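Local coordinates for protein copper-transporting ATPase (Sulfolobus solfataricus, PDB 2YJ6) that probably couples ATP hydrolysis to the movement of copper or other heavy-metal ions across the cell membrane, this chain being its catalytic nucleotide-binding and phosphorylation domains, at residues K26-I31 with K200-G205; P44-F49 with F131-V136; L56-S61 with G101-K106; D218-M223 with K231-I236. The protein carries 1 engineered substitution. One frame throughout, in Å; residues are numbered along the deposited sequence.

Running from the N terminus, residues 26-31 enter the mixed, mainly parallel sheet of the phosphorylation domain, and interaction 1 closes its long loop only at 200-205. Within that loop the chain crosses into the nucleotide-binding domain. There interaction 2 pairs 44-49, on the first strand there, with 131-136, on the last, and interaction 3, nested inside it, sets helix 53-63 against the hairpin at 101-106. Interactions 2 and 3 meet where L56 packs on F49 and F131. Interaction 4 follows in series after interaction 1, a short local closure of 218-223 with 231-236. Strands 201-205 and 219-223 are sheet neighbours, so interactions 1 and 4 touch directly.

Interaction 1. Residues K26-I31 with K200-G205; sequences KEIDTI and KVLMIG
The carboxylate of D29 lies against the K200 backbone, and both of its oxygens are met from above the carboxylate plane. K200 N donates to D29 OD2 at 2.7 Å, 38° out of that plane, while within its own segment T30 OG1 donates to D29 OD1 at 2.7 Å. With chi1 at 63°, D29 CG sits between its backbone N and carbonyl carbon, which turns the carboxylate back onto the start of the neighbouring strand. K200 O then takes two donors: T30 N, nearly in line with the carbonyl, and D29 N, which comes in at a clear bend. K200 is thus held by its amide and its carbonyl at once, just where the parallel pairing begins. One step on, L202 N donates to T30 O at 2.9 Å, and the CA-H of I31 points at L202 O.

Beside this polar end I28 lies across L202 at about a right angle, its CG2 3.7 Å from L202 CB. E27 and K200 run alongside each other, but E27 OE1 stays 4.8 Å from K200 NZ; the ammonium makes its salt bridge with D218.

The contact joins two adjacent inner strands, 30-34 and 201-205, of the Rossmann-like sheet of the haloacid dehalogenase fold. Strand 154-158 continues the sheet beyond 30-34, bonding through K154 to D29 and I31. Beyond 201-205 comes strand 219-223, whose V219 packs on both I28 and L202. On the face carrying M203, helix 211-216 covers the sheet with A213 and L214.

Interaction 2. Residues P44-F49 with F131-V136; sequences PIVTQF and FNISDV. With A99 (5'-O-[(S)-hydroxy{[(R)-hydroxy({(S)-hydroxy[(1S)-1-(2-nitrophenyl)ethoxy]phosphoryl}oxy)phosphoryl]oxy}phosphoryl]adenosine), chain C.
N132 O is gripped by three donors of the opposing strand: T47 N at 2.7 Å, and, weakly, Q48 N at 3.4 Å and T47 OG1. Two consecutive residues facing one is a classic beta bulge, here in the antiparallel sheet of the nucleotide-binding domain, where edge strand 45-50 runs beside strand 126-134. The threonine oxygen can join in because chi1 of 64° puts OG1 between its backbone N and carbonyl carbon, while CG2 lies against S134 OG at 3.5 Å. Regular pairing resumes on both sides of the bulge, with N132 N bonded to Q48 O at 2.9 Å and S134 N to I45 O at 2.8 Å.

On the sheet face formed by V46, F49, F131 and I133, F49 CD1 sits over one face of the F131 ring, displaced toward its rim, with the two planes 41° apart. V46 CG1 meets the same ring at its edge, in plane. L56 of helix 53-63 and Y77 of helix 69-80 cover this apolar patch.

The other end of the pair lies at the crossing between the two domains and lines the pocket of the caged nucleotide. D135 OD1 accepts from T43 N and D135 OD2 pairs with T40 OG1. The nitrophenyl ring rests against both segments, its C6' 3.7 Å from P44 CD and its C1' 3.4 Å from D135 OD2.

Interaction 3. Residues L56-S61 with G101-K106; sequences LAYAAS and GKISDK
Apolar packing comes first: the ring of Y58, reaching out from helix 53-63, lies obliquely against I103 on strand 98-103. Y58 CE1 is 4.0 Å from I103 CG2, and the other branch of the isoleucine brings I103 CD1 to 4.1 Å from Y58 CD1. That same CD1 also reaches S61 CB at 4.1 Å, one helical turn further on, so the end of I103 touches both helix residues. Helix 53-63 packs on the antiparallel sheet of the nucleotide-binding domain, and Y58 also touches I123 of strand 119-123.

At the far end of the ring K106 NZ, in its plane, donates a weak hydrogen bond to Y58 OH at 3.3 Å. The lysine chain, extended beyond CG, crosses the tyrosine at about a right angle and leaves its CD 3.5 Å from Y58 OH.

The type I' turn from I103 to K106 closes the hairpin between strands 98-103 and 106-112, with K106 N bonded to I103 O at 2.7 Å. In the helix, S61 OG and S61 N reach A57 O from opposite faces of its plane, and S61 OG also bonds to L86 N.

Replacing Y58 with an alanine would probably open a gap beside I103 and leave the K106 ammonium without its phenol partner. With the lysine as donor, the tyrosine hydroxyl acts as acceptor, and the nearby positive charge would tend to favour its ionisation slightly.

Interaction 4. Residues D218-M223 with K231-I236; sequences DVSVAM and KNVADI
S220 and D235 satisfy one another. S220 N donates to D235 OD2 at 2.7 Å, arriving on the anti side of the carboxylate and 33° out of its plane, and S220 OG adds a weak bond of 3.3 Å to the same oxygen. In return D235 N gives its hydrogen to S220 OG at 2.9 Å. A chi1 of 52° holds that hydroxyl between the serine's N and carbonyl carbon, facing the loop. S220 O accepts I236 N at 3.1 Å, and I236 O in turn accepts A222 N at 2.9 Å, in a straight bond; so begins the parallel pairing of V221 with I236.

A lysine in place of D235 would probably leave the buried S220 N without its acceptor, and S220 OG without its weak second partner.

Around these polar bonds, A222 CB rests on A234 CB at 3.5 Å and on K231 CG, while I236 CD1 touches both V219 CG1 and V221 CG2.

The loop leads into strand 236-238, which extends the phosphorylation-domain sheet beyond 219-223. V219 and V221 also pack on L202 of strand 201-205 across the other side, and helix 21-26 covers V219, D235 and I236 through V21.

Interaction 1. Residues K26-I31 with K200-G205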
loop_
_atom_site.group_PDB
_atom_site.type_symbol
_atom_site.label_atom_id
_atom_site.label_comp_id
_atom_site.label_asym_id
_atom_site.label_seq_id
_atom_site.Cartn_x
_atom_site.Cartn_y
_atom_site.Cartn_z
ATOM N N LYS A 26 -9.580 7.412 -23.907
ATOM C CA LYS A 26 -8.963 7.296 -25.229
ATOM C C LYS A 26 -7.759 8.207 -25.333
ATOM O O LYS A 26 -6.834 7.929 -26.072
ATOM C CB LYS A 26 -9.957 7.616 -26.347
ATOM N N GLU A 27 -7.751 9.282 -24.560
ATOM C CA GLU A 27 -6.658 10.249 -24.623
ATOM C C GLU A 27 -5.467 9.925 -23.711
ATOM O O GLU A 27 -4.404 10.544 -23.831
ATOM C CB GLU A 27 -7.189 11.636 -24.271
ATOM C CG GLU A 27 -8.628 11.880 -24.707
ATOM C CD GLU A 27 -9.232 13.115 -24.045
ATOM O OE1 GLU A 27 -8.457 14.003 -23.620
ATOM O OE2 GLU A 27 -10.482 13.186 -23.943
ATOM N N ILE A 28 -5.645 8.966 -22.803
ATOM C CA ILE A 28 -4.630 8.658 -21.794
ATOM C C ILE A 28 -3.283 8.290 -22.430
ATOM O O ILE A 28 -3.228 7.471 -23.351
ATOM C CB ILE A 28 -5.068 7.474 -20.880
ATOM C CG1 ILE A 28 -6.329 7.826 -20.095
ATOM C CG2 ILE A 28 -3.969 7.125 -19.895
ATOM C CD1 ILE A 28 -6.116 8.929 -19.089
ATOM N N ASP A 29 -2.195 8.874 -21.939
ATOM C CA ASP A 29 -0.879 8.432 -22.389
ATOM C C ASP A 29 0.032 7.921 -21.263
ATOM O O ASP A 29 1.117 7.412 -21.545
ATOM C CB ASP A 29 -0.173 9.538 -23.170
ATOM C CG ASP A 29 0.101 10.755 -22.322
ATOM O OD1 ASP A 29 1.057 10.698 -21.521
ATOM O OD2 ASP A 29 -0.628 11.765 -22.462
ATOM N N THR A 30 -0.410 8.049 -20.004
ATOM C CA THR A 30 0.412 7.676 -18.843
ATOM C C THR A 30 -0.331 6.862 -17.772
ATOM O O THR A 30 -1.432 7.214 -17.365
ATOM C CB THR A 30 1.043 8.917 -18.174
ATOM O OG1 THR A 30 1.811 9.648 -19.137
ATOM C CG2 THR A 30 1.954 8.512 -17.030
ATOM N N ILE A 31 0.296 5.776 -17.327
ATOM C CA ILE A 31 -0.248 4.921 -16.277
ATOM C C ILE A 31 0.594 5.025 -15.005
ATOM O O ILE A 31 1.795 4.739 -15.034
ATOM C CB ILE A 31 -0.186 3.448 -16.677
ATOM C CG1 ILE A 31 -0.619 3.254 -18.137
ATOM C CG2 ILE A 31 -1.006 2.605 -15.699
ATOM C CD1 ILE A 31 -2.126 3.181 -18.329
ATOM N N LYS A 200 -1.446 13.009 -20.239
ATOM C CA LYS A 200 -2.792 12.684 -19.779
ATOM C C LYS A 200 -2.719 11.457 -18.867
ATOM O O LYS A 200 -2.296 10.379 -19.288
ATOM C CB LYS A 200 -3.724 12.433 -20.961
ATOM C CG LYS A 200 -4.181 13.709 -21.663
ATOM C CD LYS A 200 -4.679 14.711 -20.642
ATOM C CE LYS A 200 -5.665 15.685 -21.252
ATOM N NZ LYS A 200 -6.255 16.570 -20.198
ATOM N N VAL A 201 -3.125 11.623 -17.613
ATOM C CA VAL A 201 -2.746 10.657 -16.584
ATOM C C VAL A 201 -3.887 9.789 -16.049
ATOM O O VAL A 201 -4.870 10.292 -15.509
ATOM C CB VAL A 201 -2.026 11.366 -15.411
ATOM C CG1 VAL A 201 -1.716 10.385 -14.289
ATOM C CG2 VAL A 201 -0.756 12.029 -15.906
ATOM N N LEU A 202 -3.736 8.476 -16.203
ATOM C CA LEU A 202 -4.580 7.525 -15.496
ATOM C C LEU A 202 -3.845 6.941 -14.263
ATOM O O LEU A 202 -2.711 6.443 -14.367
ATOM C CB LEU A 202 -5.059 6.422 -16.430
ATOM C CG LEU A 202 -6.073 5.483 -15.769
ATOM C CD1 LEU A 202 -7.037 4.899 -16.783
ATOM C CD2 LEU A 202 -5.369 4.385 -14.962
ATOM N N MET A 203 -4.488 7.027 -13.101
ATOM C CA MET A 203 -3.865 6.608 -11.843
ATOM C C MET A 203 -4.723 5.602 -11.083
ATOM O O MET A 203 -5.933 5.771 -10.984
ATOM C CB MET A 203 -3.550 7.803 -10.927
ATOM C CG MET A 203 -3.038 7.364 -9.540
ATOM S SD MET A 203 -2.598 8.645 -8.344
ATOM C CE MET A 203 -0.922 8.971 -8.840
ATOM N N ILE A 204 -4.071 4.556 -10.575
ATOM C CA ILE A 204 -4.704 3.518 -9.760
ATOM C C ILE A 204 -4.145 3.562 -8.324
ATOM O O ILE A 204 -2.933 3.517 -8.141
ATOM C CB ILE A 204 -4.437 2.121 -10.358
ATOM C CG1 ILE A 204 -4.842 2.080 -11.834
ATOM C CG2 ILE A 204 -5.177 1.043 -9.576
ATOM C CD1 ILE A 204 -3.881 1.336 -12.720
ATOM N N GLY A 205 -5.019 3.655 -7.322
ATOM C CA GLY A 205 -4.595 3.683 -5.922
ATOM C C GLY A 205 -5.587 2.948 -5.035
ATOM O O GLY A 205 -6.374 2.163 -5.537
#

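Interaction 2. Residues P44-F49 with F131-V136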
loop_
_atom_site.group_PDB
_atom_site.type_symbol
_atom_site.label_atom_id
_atom_site.label_comp_id
_atom_site.label_asym_id
_atom_site.label_seq_id
_atom_site.Cartn_x
_atom_site.Cartn_y
_atom_site.Cartn_z
ATOM N N PRO A 44 0.996 -6.573 5.461
ATOM C CA PRO A 44 2.325 -6.719 6.080
ATOM C C PRO A 44 2.598 -8.089 6.743
ATOM O O PRO A 44 1.710 -8.704 7.325
ATOM C CB PRO A 44 2.355 -5.589 7.117
ATOM C CG PRO A 44 0.920 -5.278 7.386
ATOM C CD PRO A 44 0.209 -5.495 6.080
ATOM N N ILE A 45 3.835 -8.558 6.635
ATOM C CA ILE A 45 4.257 -9.815 7.258
ATOM C C ILE A 45 5.643 -9.663 7.881
ATOM O O ILE A 45 6.521 -9.003 7.302
ATOM C CB ILE A 45 4.332 -10.985 6.238
ATOM C CG1 ILE A 45 5.332 -10.672 5.137
ATOM C CG2 ILE A 45 2.967 -11.301 5.639
ATOM C CD1 ILE A 45 5.550 -11.820 4.188
ATOM N N VAL A 46 5.844 -10.269 9.053
ATOM C CA VAL A 46 7.178 -10.298 9.667
ATOM C C VAL A 46 8.162 -11.173 8.862
ATOM O O VAL A 46 7.897 -12.339 8.603
ATOM C CB VAL A 46 7.134 -10.788 11.144
ATOM C CG1 VAL A 46 8.580 -10.969 11.704
ATOM C CG2 VAL A 46 6.302 -9.833 12.009
ATOM N N THR A 47 9.303 -10.618 8.468
ATOM C CA THR A 47 10.298 -11.434 7.758
ATOM C C THR A 47 11.522 -11.810 8.609
ATOM O O THR A 47 12.252 -12.735 8.265
ATOM C CB THR A 47 10.747 -10.777 6.433
ATOM O OG1 THR A 47 11.426 -9.546 6.703
ATOM C CG2 THR A 47 9.527 -10.488 5.549
ATOM N N GLN A 48 11.728 -11.089 9.709
ATOM C CA GLN A 48 12.827 -11.348 10.644
ATOM C C GLN A 48 12.535 -10.728 12.028
ATOM O O GLN A 48 12.058 -9.595 12.124
ATOM C CB GLN A 48 14.156 -10.801 10.069
ATOM C CG GLN A 48 15.393 -10.966 10.972
ATOM C CD GLN A 48 16.663 -10.330 10.383
ATOM O OE1 GLN A 48 17.303 -10.890 9.481
ATOM N NE2 GLN A 48 17.029 -9.156 10.898
ATOM N N PHE A 49 12.811 -11.486 13.088
ATOM C CA PHE A 49 12.863 -10.963 14.453
ATOM C C PHE A 49 14.220 -11.225 15.100
ATOM O O PHE A 49 14.708 -12.352 15.092
ATOM C CB PHE A 49 11.783 -11.593 15.329
ATOM C CG PHE A 49 11.875 -11.207 16.798
ATOM C CD1 PHE A 49 11.586 -9.915 17.215
ATOM C CD2 PHE A 49 12.205 -12.164 17.769
ATOM C CE1 PHE A 49 11.654 -9.567 18.593
ATOM C CE2 PHE A 49 12.280 -11.823 19.138
ATOM C CZ PHE A 49 12.002 -10.529 19.547
ATOM N N PHE A 131 12.358 -5.922 14.549
ATOM C CA PHE A 131 11.677 -6.679 13.500
ATOM C C PHE A 131 11.962 -6.087 12.111
ATOM O O PHE A 131 12.189 -4.889 11.961
ATOM C CB PHE A 131 10.155 -6.610 13.647
ATOM C CG PHE A 131 9.587 -7.250 14.880
ATOM C CD1 PHE A 131 9.444 -6.526 16.056
ATOM C CD2 PHE A 131 9.086 -8.537 14.832
ATOM C CE1 PHE A 131 8.888 -7.093 17.175
ATOM C CE2 PHE A 131 8.520 -9.126 15.954
ATOM C CZ PHE A 131 8.405 -8.398 17.132
ATOM N N ASN A 132 11.901 -6.935 11.092
ATOM C CA ASN A 132 11.760 -6.480 9.718
ATOM C C ASN A 132 10.428 -6.952 9.166
ATOM O O ASN A 132 10.063 -8.117 9.314
ATOM C CB ASN A 132 12.894 -6.990 8.836
ATOM C CG ASN A 132 14.187 -6.269 9.099
ATOM O OD1 ASN A 132 14.193 -5.054 9.294
ATOM N ND2 ASN A 132 15.288 -7.009 9.128
ATOM N N ILE A 133 9.723 -6.036 8.508
ATOM C CA ILE A 133 8.353 -6.248 8.060
ATOM C C ILE A 133 8.217 -5.971 6.566
ATOM O O ILE A 133 8.778 -4.990 6.071
ATOM C CB ILE A 133 7.414 -5.324 8.850
ATOM C CG1 ILE A 133 7.339 -5.809 10.295
ATOM C CG2 ILE A 133 6.039 -5.280 8.219
ATOM C CD1 ILE A 133 6.513 -4.943 11.188
ATOM N N SER A 134 7.487 -6.837 5.861
ATOM C CA SER A 134 7.293 -6.709 4.408
ATOM C C SER A 134 5.846 -6.911 3.940
ATOM O O SER A 134 5.003 -7.404 4.685
ATOM C CB SER A 134 8.186 -7.691 3.648
ATOM O OG SER A 134 9.554 -7.430 3.900
ATOM N N ASP A 135 5.595 -6.519 2.689
ATOM C CA ASP A 135 4.311 -6.683 2.005
ATOM C C ASP A 135 4.481 -7.912 1.118
ATOM O O ASP A 135 5.591 -8.438 1.020
ATOM C CB ASP A 135 4.048 -5.443 1.128
ATOM C CG ASP A 135 2.561 -5.180 0.864
ATOM O OD1 ASP A 135 1.754 -6.135 0.818
ATOM O OD2 ASP A 135 2.208 -3.990 0.695
ATOM N N VAL A 136 3.398 -8.355 0.471
ATOM C CA VAL A 136 3.433 -9.450 -0.505
ATOM C C VAL A 136 2.995 -8.977 -1.901
ATOM O O VAL A 136 1.894 -8.459 -2.058
ATOM C CB VAL A 136 2.458 -10.575 -0.099
ATOM C CG1 VAL A 136 2.635 -11.809 -0.992
ATOM C CG2 VAL A 136 2.628 -10.924 1.360
HETATM C "C'" A99 C . 2.287 -0.568 6.943
HETATM N N1 A99 C . 3.435 -0.547 16.391
HETATM C C2 A99 C . 4.707 -0.341 16.000
HETATM N N3 A99 C . 5.064 0.640 15.160
HETATM C C4 A99 C . 4.132 1.498 14.662
HETATM C C5 A99 C . 2.719 1.330 15.044
HETATM C C6 A99 C . 2.400 0.220 15.969
HETATM N N6 A99 C . 1.129 -0.019 16.390
HETATM N N7 A99 C . 2.028 2.294 14.408
HETATM C C8 A99 C . 2.917 3.014 13.680
HETATM N N9 A99 C . 4.165 2.537 13.824
HETATM P PA A99 C . 1.817 5.458 9.981
HETATM P PB A99 C . 1.396 3.563 7.970
HETATM P PG A99 C . 3.062 1.958 6.331
HETATM O "O'L" A99 C . 4.659 -1.640 5.906
HETATM O "O'M" A99 C . 4.558 -3.528 4.950
HETATM C "C1'" A99 C . 2.114 -2.982 3.940
HETATM O O1A A99 C . 2.493 6.226 8.869
HETATM C C1B A99 C . 5.380 3.092 13.191
HETATM O O1B A99 C . 0.070 2.835 7.901
HETATM O O1G A99 C . 1.920 2.124 5.351
HETATM C "C2'" A99 C . 2.667 -2.283 5.001
HETATM N "N2'" A99 C . 4.019 -2.486 5.301
HETATM O "O2'" A99 C . 6.999 2.236 11.649
HETATM O O2A A99 C . 0.521 5.948 10.574
HETATM C C2B A99 C . 5.593 2.434 11.843
HETATM O O2B A99 C . 1.655 4.767 7.088
HETATM O O2G A99 C . 3.318 0.377 6.592
HETATM C "C3'" A99 C . 1.804 -1.354 5.777
HETATM O "O3'" A99 C . 5.773 3.349 9.607
HETATM O O3A A99 C . 1.609 3.943 9.514
HETATM C C3B A99 C . 5.043 3.424 10.839
HETATM O O3B A99 C . 2.596 2.494 7.780
HETATM O O3G A99 C . 4.395 2.600 6.006
HETATM C "C4'" A99 C . 0.468 -1.235 5.417
HETATM O "O4'" A99 C . 5.178 4.492 12.948
HETATM C C4B A99 C . 5.217 4.764 11.541
HETATM C "C5'" A99 C . -0.037 -1.949 4.339
HETATM O "O5'" A99 C . 2.866 5.203 11.176
HETATM C C5B A99 C . 4.165 5.797 11.146
HETATM C "C6'" A99 C . 0.776 -2.812 3.616
HETATM C "CM'" A99 C . 1.082 0.082 7.617
#

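Interaction 3. Residues L56-S61 with G101-K106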
loop_
_atom_site.group_PDB
_atom_site.type_symbol
_atom_site.label_atom_id
_atom_site.label_comp_id
_atom_site.label_asym_id
_atom_site.label_seq_id
_atom_site.Cartn_x
_atom_site.Cartn_y
_atom_site.Cartn_z
ATOM N N LEU A 56 10.020 -10.874 22.791
ATOM C CA LEU A 56 8.962 -11.159 21.836
ATOM C C LEU A 56 7.589 -11.162 22.535
ATOM O O LEU A 56 6.648 -10.545 22.037
ATOM C CB LEU A 56 9.208 -12.498 21.122
ATOM C CG LEU A 56 8.158 -12.940 20.088
ATOM C CD1 LEU A 56 7.936 -11.894 18.967
ATOM C CD2 LEU A 56 8.512 -14.292 19.482
ATOM N N ALA A 57 7.480 -11.851 23.675
ATOM C CA ALA A 57 6.218 -11.861 24.456
ATOM C C ALA A 57 5.780 -10.465 24.931
ATOM O O ALA A 57 4.590 -10.161 24.961
ATOM C CB ALA A 57 6.301 -12.835 25.660
ATOM N N TYR A 58 6.749 -9.626 25.291
ATOM C CA TYR A 58 6.486 -8.302 25.842
ATOM C C TYR A 58 5.935 -7.376 24.773
ATOM O O TYR A 58 4.950 -6.658 24.992
ATOM C CB TYR A 58 7.773 -7.683 26.406
ATOM C CG TYR A 58 8.122 -8.041 27.836
ATOM C CD1 TYR A 58 7.220 -8.703 28.658
ATOM C CD2 TYR A 58 9.365 -7.706 28.361
ATOM C CE1 TYR A 58 7.546 -9.020 29.958
ATOM C CE2 TYR A 58 9.700 -8.020 29.651
ATOM C CZ TYR A 58 8.788 -8.677 30.449
ATOM O OH TYR A 58 9.137 -8.985 31.738
ATOM N N ALA A 59 6.592 -7.380 23.620
ATOM C CA ALA A 59 6.144 -6.595 22.479
ATOM C C ALA A 59 4.781 -7.053 21.960
ATOM O O ALA A 59 3.926 -6.219 21.642
ATOM C CB ALA A 59 7.178 -6.624 21.344
ATOM N N ALA A 60 4.591 -8.366 21.847
ATOM C CA ALA A 60 3.317 -8.909 21.366
ATOM C C ALA A 60 2.151 -8.512 22.273
ATOM O O ALA A 60 1.073 -8.197 21.786
ATOM C CB ALA A 60 3.373 -10.429 21.248
ATOM N N SER A 61 2.369 -8.581 23.586
ATOM C CA SER A 61 1.308 -8.327 24.562
ATOM C C SER A 61 0.845 -6.864 24.557
ATOM O O SER A 61 -0.271 -6.563 24.978
ATOM C CB SER A 61 1.734 -8.762 25.972
ATOM O OG SER A 61 2.083 -10.137 26.011
ATOM N N GLY A 101 2.967 0.544 26.773
ATOM C CA GLY A 101 2.273 -0.076 27.884
ATOM C C GLY A 101 3.224 -0.518 28.989
ATOM O O GLY A 101 4.436 -0.381 28.865
ATOM N N LYS A 102 2.676 -1.075 30.066
ATOM C CA LYS A 102 3.480 -1.454 31.228
ATOM C C LYS A 102 3.224 -2.897 31.639
ATOM O O LYS A 102 2.088 -3.356 31.611
ATOM C CB LYS A 102 3.192 -0.514 32.406
ATOM C CG LYS A 102 3.834 -0.934 33.729
ATOM C CD LYS A 102 3.437 0.003 34.875
ATOM C CE LYS A 102 4.016 1.410 34.714
ATOM N NZ LYS A 102 3.551 2.111 33.477
ATOM N N ILE A 103 4.290 -3.602 32.016
ATOM C CA ILE A 103 4.224 -5.015 32.393
ATOM C C ILE A 103 5.285 -5.350 33.432
ATOM O O ILE A 103 6.460 -5.061 33.237
ATOM C CB ILE A 103 4.478 -5.959 31.186
ATOM C CG1 ILE A 103 3.624 -5.558 29.975
ATOM C CG2 ILE A 103 4.257 -7.416 31.597
ATOM C CD1 ILE A 103 3.722 -6.521 28.809
ATOM N N SER A 104 4.871 -5.973 34.528
ATOM C CA SER A 104 5.799 -6.343 35.593
ATOM C C SER A 104 6.696 -5.174 35.988
ATOM O O SER A 104 7.892 -5.355 36.214
ATOM C CB SER A 104 6.660 -7.540 35.170
ATOM O OG SER A 104 5.876 -8.709 34.977
ATOM N N ASP A 105 6.117 -3.978 36.048
ATOM C CA ASP A 105 6.852 -2.764 36.414
ATOM C C ASP A 105 7.733 -2.188 35.290
ATOM O O ASP A 105 8.278 -1.092 35.433
ATOM C CB ASP A 105 7.679 -2.990 37.693
ATOM C CG ASP A 105 6.815 -3.042 38.956
ATOM O OD1 ASP A 105 5.909 -2.188 39.090
ATOM O OD2 ASP A 105 7.039 -3.934 39.809
ATOM N N LYS A 106 7.860 -2.914 34.179
ATOM C CA LYS A 106 8.713 -2.481 33.073
ATOM C C LYS A 106 7.916 -1.688 32.060
ATOM O O LYS A 106 6.771 -2.014 31.779
ATOM C CB LYS A 106 9.349 -3.688 32.370
ATOM C CG LYS A 106 10.272 -4.517 33.246
ATOM C CD LYS A 106 10.514 -5.896 32.662
ATOM C CE LYS A 106 11.784 -6.504 33.248
ATOM N NZ LYS A 106 12.115 -7.853 32.709
#

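Interaction 4. Residues D218-M223 with K231-I236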
loop_
_atom_site.group_PDB
_atom_site.type_symbol
_atom_site.label_atom_id
_atom_site.label_comp_id
_atom_site.label_asym_id
_atom_site.label_seq_id
_atom_site.Cartn_x
_atom_site.Cartn_y
_atom_site.Cartn_z
ATOM N N ASP A 218 -6.451 12.618 -14.460
ATOM C CA ASP A 218 -7.435 12.712 -15.534
ATOM C C ASP A 218 -8.489 11.606 -15.423
ATOM O O ASP A 218 -9.685 11.865 -15.572
ATOM C CB ASP A 218 -6.741 12.729 -16.917
ATOM C CG ASP A 218 -5.912 14.010 -17.136
ATOM O OD1 ASP A 218 -6.511 15.103 -17.323
ATOM O OD2 ASP A 218 -4.668 13.937 -17.063
ATOM N N VAL A 219 -8.031 10.378 -15.176
ATOM C CA VAL A 219 -8.916 9.248 -14.929
ATOM C C VAL A 219 -8.428 8.494 -13.688
ATOM O O VAL A 219 -7.307 7.999 -13.665
ATOM C CB VAL A 219 -8.960 8.253 -16.114
ATOM C CG1 VAL A 219 -9.717 6.976 -15.711
ATOM C CG2 VAL A 219 -9.597 8.892 -17.354
ATOM N N SER A 220 -9.276 8.409 -12.666
ATOM C CA SER A 220 -8.905 7.732 -11.442
ATOM C C SER A 220 -9.523 6.339 -11.337
ATOM O O SER A 220 -10.687 6.138 -11.701
ATOM C CB SER A 220 -9.272 8.593 -10.227
ATOM O OG SER A 220 -10.621 9.004 -10.285
ATOM N N VAL A 221 -8.725 5.389 -10.841
ATOM C CA VAL A 221 -9.174 4.021 -10.557
ATOM C C VAL A 221 -8.890 3.620 -9.090
ATOM O O VAL A 221 -7.735 3.656 -8.635
ATOM C CB VAL A 221 -8.501 2.970 -11.478
ATOM C CG1 VAL A 221 -8.992 1.542 -11.124
ATOM C CG2 VAL A 221 -8.741 3.281 -12.970
ATOM N N ALA A 222 -9.941 3.234 -8.372
ATOM C CA ALA A 222 -9.825 2.784 -6.979
ATOM C C ALA A 222 -10.130 1.281 -6.796
ATOM O O ALA A 222 -11.045 0.749 -7.425
ATOM C CB ALA A 222 -10.745 3.610 -6.091
ATOM N N MET A 223 -9.369 0.606 -5.935
ATOM C CA MET A 223 -9.646 -0.796 -5.579
ATOM C C MET A 223 -10.952 -0.948 -4.787
ATOM O O MET A 223 -11.367 -0.032 -4.073
ATOM C CB MET A 223 -8.493 -1.395 -4.765
ATOM C CG MET A 223 -7.129 -1.232 -5.411
ATOM S SD MET A 223 -6.936 -2.115 -6.978
ATOM C CE MET A 223 -7.369 -3.787 -6.493
ATOM N N LYS A 231 -16.751 5.292 -2.297
ATOM C CA LYS A 231 -15.396 5.501 -2.816
ATOM C C LYS A 231 -15.188 6.878 -3.457
ATOM O O LYS A 231 -14.397 7.035 -4.389
ATOM C CB LYS A 231 -15.008 4.378 -3.782
ATOM C CG LYS A 231 -13.600 3.863 -3.583
ATOM C CD LYS A 231 -13.427 3.188 -2.224
ATOM C CE LYS A 231 -13.848 1.725 -2.251
ATOM N NZ LYS A 231 -13.574 1.055 -0.948
ATOM N N ASN A 232 -15.935 7.853 -2.949
ATOM C CA ASN A 232 -15.704 9.277 -3.181
ATOM C C ASN A 232 -15.101 9.685 -4.525
ATOM O O ASN A 232 -15.832 9.972 -5.480
ATOM C CB ASN A 232 -14.860 9.860 -2.040
ATOM N N VAL A 233 -13.771 9.721 -4.589
ATOM C CA VAL A 233 -13.073 10.340 -5.719
ATOM C C VAL A 233 -13.234 9.628 -7.066
ATOM O O VAL A 233 -13.672 10.247 -8.044
ATOM C CB VAL A 233 -11.544 10.512 -5.463
ATOM C CG1 VAL A 233 -10.901 11.214 -6.657
ATOM C CG2 VAL A 233 -11.267 11.269 -4.164
ATOM N N ALA A 234 -12.887 8.338 -7.100
ATOM C CA ALA A 234 -12.587 7.626 -8.352
ATOM C C ALA A 234 -13.686 7.611 -9.418
ATOM O O ALA A 234 -14.875 7.491 -9.119
ATOM C CB ALA A 234 -12.108 6.203 -8.065
ATOM N N ASP A 235 -13.250 7.757 -10.663
ATOM C CA ASP A 235 -14.088 7.584 -11.825
ATOM C C ASP A 235 -14.560 6.119 -11.916
ATOM O O ASP A 235 -15.699 5.841 -12.307
ATOM C CB ASP A 235 -13.297 7.972 -13.086
ATOM C CG ASP A 235 -12.773 9.430 -13.042
ATOM O OD1 ASP A 235 -13.543 10.347 -12.682
ATOM O OD2 ASP A 235 -11.586 9.660 -13.365
ATOM N N ILE A 236 -13.672 5.194 -11.551
ATOM C CA ILE A 236 -13.914 3.766 -11.708
ATOM C C ILE A 236 -13.522 2.978 -10.457
ATOM O O ILE A 236 -12.413 3.134 -9.918
ATOM C CB ILE A 236 -13.098 3.193 -12.874
ATOM C CG1 ILE A 236 -13.363 3.972 -14.163
ATOM C CG2 ILE A 236 -13.372 1.681 -13.067
ATOM C CD1 ILE A 236 -12.355 3.674 -15.230
#